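Probable ss-1,3-N-acetylglucosaminyltransferase (Staphylococcus aureus subsp. aureus N315, PDB 6H1J) is probably a glycosyltransferase of family 2 with a GT-A catalytic domain, followed by a TarS-type linker domain. Local coordinates at residues 29-34 and 65-70; 40-45 and 113-118. All blocks are in the same frame, centred on the assembly; numbering follows the deposited sequence.

Both interactions lie in the GT-A domain and cross along the chain, with centres about 18 Å apart and nearest atoms about 6 Å apart. Helix 35-43 ties them together: 29-34 of interaction 1 leads into it, and 40-45 of interaction 2 includes its last turn. Each is partly buried, with buried residues beside exposed ones. In 29-34 with 65-70, backbone N-H groups of a glycine-bearing loop meet oxygens from the start of a helix, and a valine methyl rests on the glycine's backbone. In 40-45 with 113-118, side-chain polar groups bond to the backbone around a short strand, Val-42 and Leu-115 pack inward, a water links the two backbones and a magnesium ion is bound just past the helix end.

Interaction 1: 29-34 and 65-70; sequences FNNGEK and GETLNV
Thr-67 OG1 lies beside its own backbone N (chi1 -64°), on the side of the helix turned to the loop, while Glu-66, with CG anti to the backbone N (chi1 -174°), stretches its carboxylate past Gly-32. Gly-32 N donates to Thr-67 OG1 at 2.9 Å, and the bond is nearly straight at 161°. Threonine suits this place because its hydroxyl accepts here and is also hydrogen-bonded to Asp-63 OD2, which fixes its rotation. Gly-32 has positive phi, and without a side chain it lets Glu-66 OE2 come within 3.2 Å of its CA. The same OE2 takes a weak, bent bond from Glu-33 N at 3.2 Å. The Glu-33 side chain bends away, leaving its OE2 5.9 Å from Glu-66 OE2. Farther along the helix Val-70 CG2 rests 3.6 Å from Gly-32 O, and the branched side chain also reaches Leu-35 and His-36 on helix 35-43. Nearer strand 22-28, Asn-30 OD1 accepts from Asn-62 N. The loop after strand 22-28 thus packs against the N-terminal turn of the helix that follows the neighbouring parallel strand 52-58, an arrangement consistent with the Rossmann-like part of a GT-A fold.

Interaction 2: 40-45 and 113-118; sequences SSVLNQ and DLLHER. With MG (magnesium ion), chain I.
The last turn of helix 35-43 leans on the short strand 114-115 of the glycosyltransferase domain, with Ser-41 and Leu-115 at the join. Leu-115 N donates to Ser-41 OG at 3.0 Å, almost straight at 168°. The hydroxyl stands between its own backbone N and carbonyl carbon (chi1 78°), where it is also hydrogen-bonded to Thr-38 O one turn back; a small serine lets the strand come this near. A water bridges the two backbones, 2.7 Å from Leu-115 O and also bonded to Ser-41 O.

Strand 114-115 pairs antiparallel with 222-225, which joins it to the mixed sheet of the GT-A domain. Where the helix unwinds, Gln-45 turns its amide back. Its backbone N makes a weak bond to Leu-43 O, and the side-chain NE2 takes up Ser-41 O, a carbonyl of the last helical turn, at 3.0 Å and in the plane of the amide. The second N-H of NE2 goes to His-116 O at 3.0 Å, approaching from above that carbonyl plane. Gln-45 OE1 accepts from Leu-120 N, so glutamine, donor and acceptor at one end, joins helix end, strand exit and the start of helix 119-129.

Inside, Val-42 CG2 meets Leu-115 CD1 at 4.0 Å, and Leu-115 also touches Leu-120. Where Asn-44 and Glu-117 lie exposed, Glu-117 CB sits 3.4 Å from Asn-44 O, while a water weakly spans Asn-44 OD1 and Glu-117 OE1. Beyond the helix end, a magnesium ion is bound by Gln-45 O at 2.3 Å, by Met-47 O and by four waters, one of which also donates to Leu-43 O.

Interaction 1: 29-34 and 65-70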
ATOM      1  N   PHE B  29     -40.394  -4.409 -23.801  1.00 29.82           N
ATOM      2  CA  PHE B  29     -40.968  -3.480 -22.837  1.00 32.95           C
ATOM      3  C   PHE B  29     -40.785  -2.062 -23.372  1.00 32.98           C
ATOM      4  O   PHE B  29     -39.652  -1.605 -23.518  1.00 31.21           O
ATOM      5  CB  PHE B  29     -40.318  -3.610 -21.458  1.00 37.86           C
ATOM      6  CG  PHE B  29     -40.797  -2.592 -20.456  1.00 40.48           C
ATOM      7  CD1 PHE B  29     -41.939  -2.825 -19.704  1.00 44.29           C
ATOM      8  CD2 PHE B  29     -40.120  -1.395 -20.276  1.00 42.56           C
ATOM      9  CE1 PHE B  29     -42.386  -1.886 -18.784  1.00 47.51           C
ATOM     10  CE2 PHE B  29     -40.570  -0.456 -19.358  1.00 44.86           C
ATOM     11  CZ  PHE B  29     -41.701  -0.703 -18.613  1.00 44.62           C
ATOM     12  N   ASN B  30     -41.916  -1.414 -23.695  1.00 31.44           N
ATOM     13  CA  ASN B  30     -42.016   0.002 -24.068  1.00 33.34           C
ATOM     14  C   ASN B  30     -41.029   0.338 -25.186  1.00 32.23           C
ATOM     15  O   ASN B  30     -40.448   1.418 -25.188  1.00 38.92           O
ATOM     16  CB  ASN B  30     -41.806   0.936 -22.874  1.00 40.44           C
ATOM     17  CG  ASN B  30     -42.939   0.883 -21.871  1.00 41.99           C
ATOM     18  OD1 ASN B  30     -43.859   0.078 -22.000  1.00 39.33           O
ATOM     19  ND2 ASN B  30     -42.877   1.737 -20.859  1.00 40.89           N
ATOM     20  N   ASN B  31     -40.889  -0.577 -26.152  1.00 30.65           N
ATOM     21  CA  ASN B  31     -39.974  -0.402 -27.273  1.00 31.46           C
ATOM     22  C   ASN B  31     -40.595   0.493 -28.347  1.00 30.24           C
ATOM     23  O   ASN B  31     -39.876   1.193 -29.055  1.00 33.30           O
ATOM     24  CB  ASN B  31     -39.593  -1.747 -27.897  1.00 36.44           C
ATOM     25  CG  ASN B  31     -38.982  -2.694 -26.889  1.00 35.86           C
ATOM     26  OD1 ASN B  31     -39.686  -3.349 -26.116  1.00 33.41           O
ATOM     27  ND2 ASN B  31     -37.662  -2.745 -26.878  1.00 43.84           N
ATOM     28  N   GLY B  32     -41.920   0.396 -28.504  1.00 35.67           N
ATOM     29  CA  GLY B  32     -42.673   1.181 -29.474  1.00 36.14           C
ATOM     30  C   GLY B  32     -42.294   0.858 -30.908  1.00 34.32           C
ATOM     31  O   GLY B  32     -41.945  -0.283 -31.226  1.00 38.73           O
ATOM     32  N   GLU B  33     -42.338   1.890 -31.756  1.00 36.73           N
ATOM     33  CA  GLU B  33     -42.209   1.803 -33.226  1.00 42.90           C
ATOM     34  C   GLU B  33     -40.870   1.171 -33.643  1.00 43.58           C
ATOM     35  O   GLU B  33     -40.805   0.527 -34.682  1.00 41.15           O
ATOM     36  CB  GLU B  33     -42.399   3.199 -33.836  1.00 50.37           C
ATOM     37  CG  GLU B  33     -41.664   3.439 -35.148  1.00 56.36           C
ATOM     38  CD  GLU B  33     -40.166   3.686 -35.024  1.00 67.76           C
ATOM     39  OE1 GLU B  33     -39.422   3.280 -35.947  1.00 65.01           O
ATOM     40  OE2 GLU B  33     -39.745   4.292 -34.010  1.00 77.60           O
ATOM     41  N   LYS B  34     -39.808   1.391 -32.857  1.00 40.92           N
ATOM     42  CA  LYS B  34     -38.465   0.834 -33.104  1.00 42.54           C
ATOM     43  C   LYS B  34     -38.533  -0.668 -33.424  1.00 34.54           C
ATOM     44  O   LYS B  34     -37.780  -1.167 -34.246  1.00 32.82           O
ATOM     45  CB  LYS B  34     -37.577   1.003 -31.863  1.00 42.41           C
ATOM     46  CG  LYS B  34     -36.908   2.359 -31.688  1.00 47.88           C
ATOM     47  CD  LYS B  34     -36.040   2.455 -30.445  1.00 45.36           C
ATOM     48  CE  LYS B  34     -36.796   2.167 -29.162  1.00 51.01           C
ATOM     49  NZ  LYS B  34     -36.002   2.504 -27.959  1.00 65.23           N
ATOM     50  N   GLY B  65     -50.492   1.171 -25.165  1.00 50.74           N
ATOM     51  CA  GLY B  65     -50.787   0.190 -26.204  1.00 47.91           C
ATOM     52  C   GLY B  65     -49.811   0.187 -27.370  1.00 45.22           C
ATOM     53  O   GLY B  65     -49.965  -0.638 -28.262  1.00 44.94           O
ATOM     54  N   GLU B  66     -48.798   1.059 -27.379  1.00 43.49           N
ATOM     55  CA  GLU B  66     -47.971   1.233 -28.586  1.00 44.32           C
ATOM     56  C   GLU B  66     -47.092  -0.006 -28.879  1.00 40.20           C
ATOM     57  O   GLU B  66     -46.950  -0.403 -30.042  1.00 37.56           O
ATOM     58  CB  GLU B  66     -47.105   2.487 -28.509  1.00 47.27           C
ATOM     59  CG  GLU B  66     -46.357   2.777 -29.807  1.00 52.17           C
ATOM     60  CD  GLU B  66     -45.434   3.988 -29.778  1.00 62.19           C
ATOM     61  OE1 GLU B  66     -45.892   5.070 -29.331  1.00 72.56           O
ATOM     62  OE2 GLU B  66     -44.251   3.850 -30.191  1.00 58.23           O
ATOM     63  N   THR B  67     -46.460  -0.606 -27.868  1.00 38.09           N
ATOM     64  CA  THR B  67     -45.601  -1.757 -28.166  1.00 36.48           C
ATOM     65  C   THR B  67     -46.502  -2.912 -28.645  1.00 34.59           C
ATOM     66  O   THR B  67     -46.185  -3.613 -29.636  1.00 33.01           O
ATOM     67  CB  THR B  67     -44.667  -2.086 -26.992  1.00 36.81           C
ATOM     68  OG1 THR B  67     -43.760  -0.999 -26.780  1.00 36.08           O
ATOM     69  CG2 THR B  67     -43.861  -3.347 -27.224  1.00 34.26           C
ATOM     70  N   LEU B  68     -47.627  -3.094 -27.953  1.00 33.94           N
ATOM     71  CA  LEU B  68     -48.597  -4.103 -28.306  1.00 37.43           C
ATOM     72  C   LEU B  68     -49.088  -3.918 -29.750  1.00 35.92           C
ATOM     73  O   LEU B  68     -49.227  -4.890 -30.475  1.00 32.75           O
ATOM     74  CB  LEU B  68     -49.776  -4.027 -27.341  1.00 42.71           C
ATOM     75  CG  LEU B  68     -50.676  -5.259 -27.367  1.00 47.46           C
ATOM     76  CD2 LEU B  68     -50.322  -6.186 -26.211  1.00 51.90           C
ATOM     77  N   ASN B  69     -49.391  -2.671 -30.131  1.00 36.16           N
ATOM     78  CA  ASN B  69     -49.871  -2.331 -31.477  1.00 36.45           C
ATOM     79  C   ASN B  69     -48.859  -2.759 -32.537  1.00 34.40           C
ATOM     80  O   ASN B  69     -49.247  -3.291 -33.573  1.00 33.73           O
ATOM     81  CB  ASN B  69     -50.207  -0.836 -31.609  1.00 39.23           C
ATOM     82  CG  ASN B  69     -51.447  -0.460 -30.833  1.00 42.88           C
ATOM     83  OD1 ASN B  69     -52.233  -1.336 -30.499  1.00 44.12           O
ATOM     84  ND2 ASN B  69     -51.633   0.825 -30.533  1.00 45.02           N
ATOM     85  N   VAL B  70     -47.564  -2.565 -32.264  1.00 32.67           N
ATOM     86  CA  VAL B  70     -46.549  -2.955 -33.211  1.00 32.54           C
ATOM     87  C   VAL B  70     -46.546  -4.482 -33.316  1.00 31.29           C
ATOM     88  O   VAL B  70     -46.475  -5.034 -34.397  1.00 30.15           O
ATOM     89  CB  VAL B  70     -45.154  -2.440 -32.815  1.00 34.20           C
ATOM     90  CG1 VAL B  70     -44.082  -3.093 -33.686  1.00 34.77           C
ATOM     91  CG2 VAL B  70     -45.076  -0.923 -32.878  1.00 38.69           C
TER

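Interaction 2: 40-45 and 113-118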
ATOM      1  N   SER B  40     -38.720  -7.296 -38.147  1.00 25.67           N
ATOM      2  CA  SER B  40     -38.487  -7.461 -39.597  1.00 26.69           C
ATOM      3  C   SER B  40     -37.176  -8.227 -39.881  1.00 25.19           C
ATOM      4  O   SER B  40     -37.133  -9.108 -40.764  1.00 23.04           O
ATOM      5  CB  SER B  40     -38.563  -6.154 -40.321  1.00 29.79           C
ATOM      6  OG  SER B  40     -38.216  -6.344 -41.685  1.00 36.48           O
ATOM      7  N   SER B  41     -36.112  -7.955 -39.105  1.00 24.64           N
ATOM      8  CA  SER B  41     -34.840  -8.607 -39.290  1.00 22.52           C
ATOM      9  C   SER B  41     -34.974 -10.103 -39.011  1.00 22.00           C
ATOM     10  O   SER B  41     -34.269 -10.884 -39.626  1.00 25.25           O
ATOM     11  CB  SER B  41     -33.710  -7.968 -38.478  1.00 22.33           C
ATOM     12  OG  SER B  41     -33.740  -8.352 -37.107  1.00 22.86           O
ATOM     13  N   VAL B  42     -35.856 -10.487 -38.079  1.00 21.13           N
ATOM     14  CA  VAL B  42     -36.066 -11.895 -37.742  1.00 21.28           C
ATOM     15  C   VAL B  42     -36.905 -12.594 -38.837  1.00 22.28           C
ATOM     16  O   VAL B  42     -36.617 -13.726 -39.213  1.00 21.61           O
ATOM     17  CB  VAL B  42     -36.696 -12.044 -36.341  1.00 21.85           C
ATOM     18  CG1 VAL B  42     -37.012 -13.497 -36.006  1.00 22.05           C
ATOM     19  CG2 VAL B  42     -35.791 -11.485 -35.271  1.00 22.17           C
ATOM     20  N   LEU B  43     -37.947 -11.918 -39.331  1.00 21.96           N
ATOM     21  CA  LEU B  43     -38.827 -12.472 -40.357  1.00 25.03           C
ATOM     22  C   LEU B  43     -38.111 -12.538 -41.711  1.00 25.33           C
ATOM     23  O   LEU B  43     -38.435 -13.414 -42.498  1.00 26.30           O
ATOM     24  CB  LEU B  43     -40.106 -11.643 -40.426  1.00 24.96           C
ATOM     25  CG  LEU B  43     -40.942 -11.676 -39.152  1.00 27.53           C
ATOM     26  CD1 LEU B  43     -42.226 -10.902 -39.337  1.00 29.66           C
ATOM     27  CD2 LEU B  43     -41.236 -13.095 -38.704  1.00 29.18           C
ATOM     28  N   ASN B  44     -37.109 -11.685 -41.940  1.00 24.37           N
ATOM     29  CA  ASN B  44     -36.332 -11.667 -43.179  1.00 27.47           C
ATOM     30  C   ASN B  44     -35.070 -12.539 -43.034  1.00 27.07           C
ATOM     31  O   ASN B  44     -33.967 -12.030 -42.938  1.00 33.19           O
ATOM     32  CB  ASN B  44     -35.957 -10.228 -43.556  1.00 32.07           C
ATOM     33  CG  ASN B  44     -35.207 -10.119 -44.873  1.00 38.28           C
ATOM     34  OD1 ASN B  44     -35.503 -10.840 -45.824  1.00 42.69           O
ATOM     35  ND2 ASN B  44     -34.266  -9.192 -44.961  1.00 39.35           N
ATOM     36  N   GLN B  45     -35.225 -13.861 -42.993  1.00 26.53           N
ATOM     37  CA  GLN B  45     -34.072 -14.787 -42.856  1.00 26.53           C
ATOM     38  C   GLN B  45     -33.962 -15.649 -44.116  1.00 27.81           C
ATOM     39  O   GLN B  45     -34.987 -15.984 -44.728  1.00 26.17           O
ATOM     40  CB  GLN B  45     -34.259 -15.682 -41.630  1.00 25.56           C
ATOM     41  CG  GLN B  45     -34.022 -14.965 -40.302  1.00 25.40           C
ATOM     42  CD  GLN B  45     -32.587 -14.533 -40.098  1.00 26.17           C
ATOM     43  OE1 GLN B  45     -31.681 -15.376 -40.071  1.00 22.65           O
ATOM     44  NE2 GLN B  45     -32.384 -13.224 -39.925  1.00 22.11           N
ATOM     45  N   ASP B 113     -31.995  -4.857 -31.008  1.00 36.52           N
ATOM     46  CA  ASP B 113     -30.952  -5.374 -31.916  1.00 33.03           C
ATOM     47  C   ASP B 113     -31.525  -5.891 -33.251  1.00 32.34           C
ATOM     48  O   ASP B 113     -32.734  -5.878 -33.486  1.00 32.10           O
ATOM     49  CB  ASP B 113     -30.129  -6.398 -31.139  1.00 30.22           C
ATOM     50  CG  ASP B 113     -29.450  -5.789 -29.920  1.00 34.39           C
ATOM     51  OD1 ASP B 113     -29.369  -4.532 -29.848  1.00 36.32           O
ATOM     52  OD2 ASP B 113     -29.037  -6.558 -29.045  1.00 31.40           O
ATOM     53  N   LEU B 114     -30.617  -6.289 -34.152  1.00 27.95           N
ATOM     54  CA  LEU B 114     -30.920  -6.711 -35.539  1.00 27.19           C
ATOM     55  C   LEU B 114     -30.161  -7.997 -35.881  1.00 25.87           C
ATOM     56  O   LEU B 114     -28.995  -8.126 -35.509  1.00 24.24           O
ATOM     57  CB  LEU B 114     -30.470  -5.628 -36.516  1.00 29.36           C
ATOM     58  CG  LEU B 114     -31.051  -4.238 -36.308  1.00 32.31           C
ATOM     59  CD1 LEU B 114     -30.409  -3.282 -37.297  1.00 34.05           C
ATOM     60  CD2 LEU B 114     -32.570  -4.227 -36.442  1.00 34.16           C
ATOM     61  N   LEU B 115     -30.830  -8.947 -36.562  1.00 23.40           N
ATOM     62  CA  LEU B 115     -30.145 -10.093 -37.152  1.00 23.64           C
ATOM     63  C   LEU B 115     -29.843  -9.795 -38.626  1.00 24.58           C
ATOM     64  O   LEU B 115     -30.699  -9.263 -39.349  1.00 23.42           O
ATOM     65  CB  LEU B 115     -31.022 -11.340 -37.076  1.00 23.84           C
ATOM     66  CG  LEU B 115     -31.418 -11.870 -35.707  1.00 23.79           C
ATOM     67  CD1 LEU B 115     -32.219 -13.156 -35.889  1.00 22.22           C
ATOM     68  CD2 LEU B 115     -30.184 -12.116 -34.830  1.00 25.99           C
ATOM     69  N   HIS B 116     -28.639 -10.191 -39.052  1.00 23.24           N
ATOM     70  CA  HIS B 116     -28.245 -10.373 -40.445  1.00 22.79           C
ATOM     71  C   HIS B 116     -29.194 -11.423 -41.036  1.00 22.84           C
ATOM     72  O   HIS B 116     -29.560 -12.395 -40.340  1.00 22.05           O
ATOM     73  CB  HIS B 116     -26.782 -10.882 -40.516  1.00 22.07           C
ATOM     74  CG  HIS B 116     -26.156 -10.817 -41.870  1.00 23.68           C
ATOM     75  ND1 HIS B 116     -26.419 -11.755 -42.854  1.00 25.00           N
ATOM     76  CD2 HIS B 116     -25.329  -9.902 -42.433  1.00 25.29           C
ATOM     77  CE1 HIS B 116     -25.797 -11.408 -43.976  1.00 25.13           C
ATOM     78  NE2 HIS B 116     -25.103 -10.273 -43.739  1.00 26.00           N
ATOM     79  N   GLU B 117     -29.532 -11.264 -42.306  1.00 23.53           N
ATOM     80  CA  GLU B 117     -30.482 -12.195 -42.960  1.00 26.66           C
ATOM     81  C   GLU B 117     -29.959 -13.643 -42.982  1.00 25.59           C
ATOM     82  O   GLU B 117     -30.779 -14.580 -43.098  1.00 24.76           O
ATOM     83  CB  GLU B 117     -30.854 -11.689 -44.349  1.00 30.03           C
ATOM     84  CG  GLU B 117     -29.797 -11.888 -45.411  1.00 36.37           C
ATOM     85  CD  GLU B 117     -30.295 -11.472 -46.797  1.00 45.31           C
ATOM     86  OE1 GLU B 117     -31.533 -11.367 -46.991  1.00 48.29           O
ATOM     87  OE2 GLU B 117     -29.450 -11.258 -47.695  1.00 57.65           O
ATOM     88  N   ARG B 118     -28.646 -13.846 -42.834  1.00 25.37           N
ATOM     89  CA  ARG B 118     -28.086 -15.226 -42.909  1.00 25.84           C
ATOM     90  C   ARG B 118     -27.738 -15.777 -41.519  1.00 24.65           C
ATOM     91  O   ARG B 118     -27.111 -16.849 -41.460  1.00 24.10           O
ATOM     92  CB  ARG B 118     -26.836 -15.237 -43.793  1.00 27.87           C
ATOM     93  CG  ARG B 118     -27.053 -14.671 -45.188  1.00 32.07           C
ATOM     94  CD  ARG B 118     -25.862 -14.919 -46.092  1.00 35.66           C
ATOM     95  NE  ARG B 118     -25.103 -16.090 -45.684  1.00 38.62           N
ATOM     96  CZ  ARG B 118     -25.206 -17.289 -46.247  1.00 48.66           C
ATOM     97  NH1 ARG B 118     -26.374 -17.908 -46.276  1.00 44.40           N
ATOM     98  NH2 ARG B 118     -24.141 -17.863 -46.776  1.00 49.03           N
TER
HETATM   99 MG    MG I 401     -36.856 -17.224 -45.184  1.00 44.21          MG
HETATM  100  O   HOH W   1     -32.451  -9.743 -41.393  1.00 26.28           O
HETATM  101  O   HOH W   2     -37.885 -16.426 -43.489  1.00 34.31           O
HETATM  102  O   HOH W   3     -34.065 -13.550 -47.343  1.00 59.85           O
HETATM  103  O   HOH W   4     -36.044 -18.466 -47.069  1.00 35.16           O
HETATM  104  O   HOH W   5     -38.906 -18.398 -46.261  1.00 38.41           O
HETATM  105  O   HOH W   6     -37.393 -15.608 -47.068  1.00 46.23           O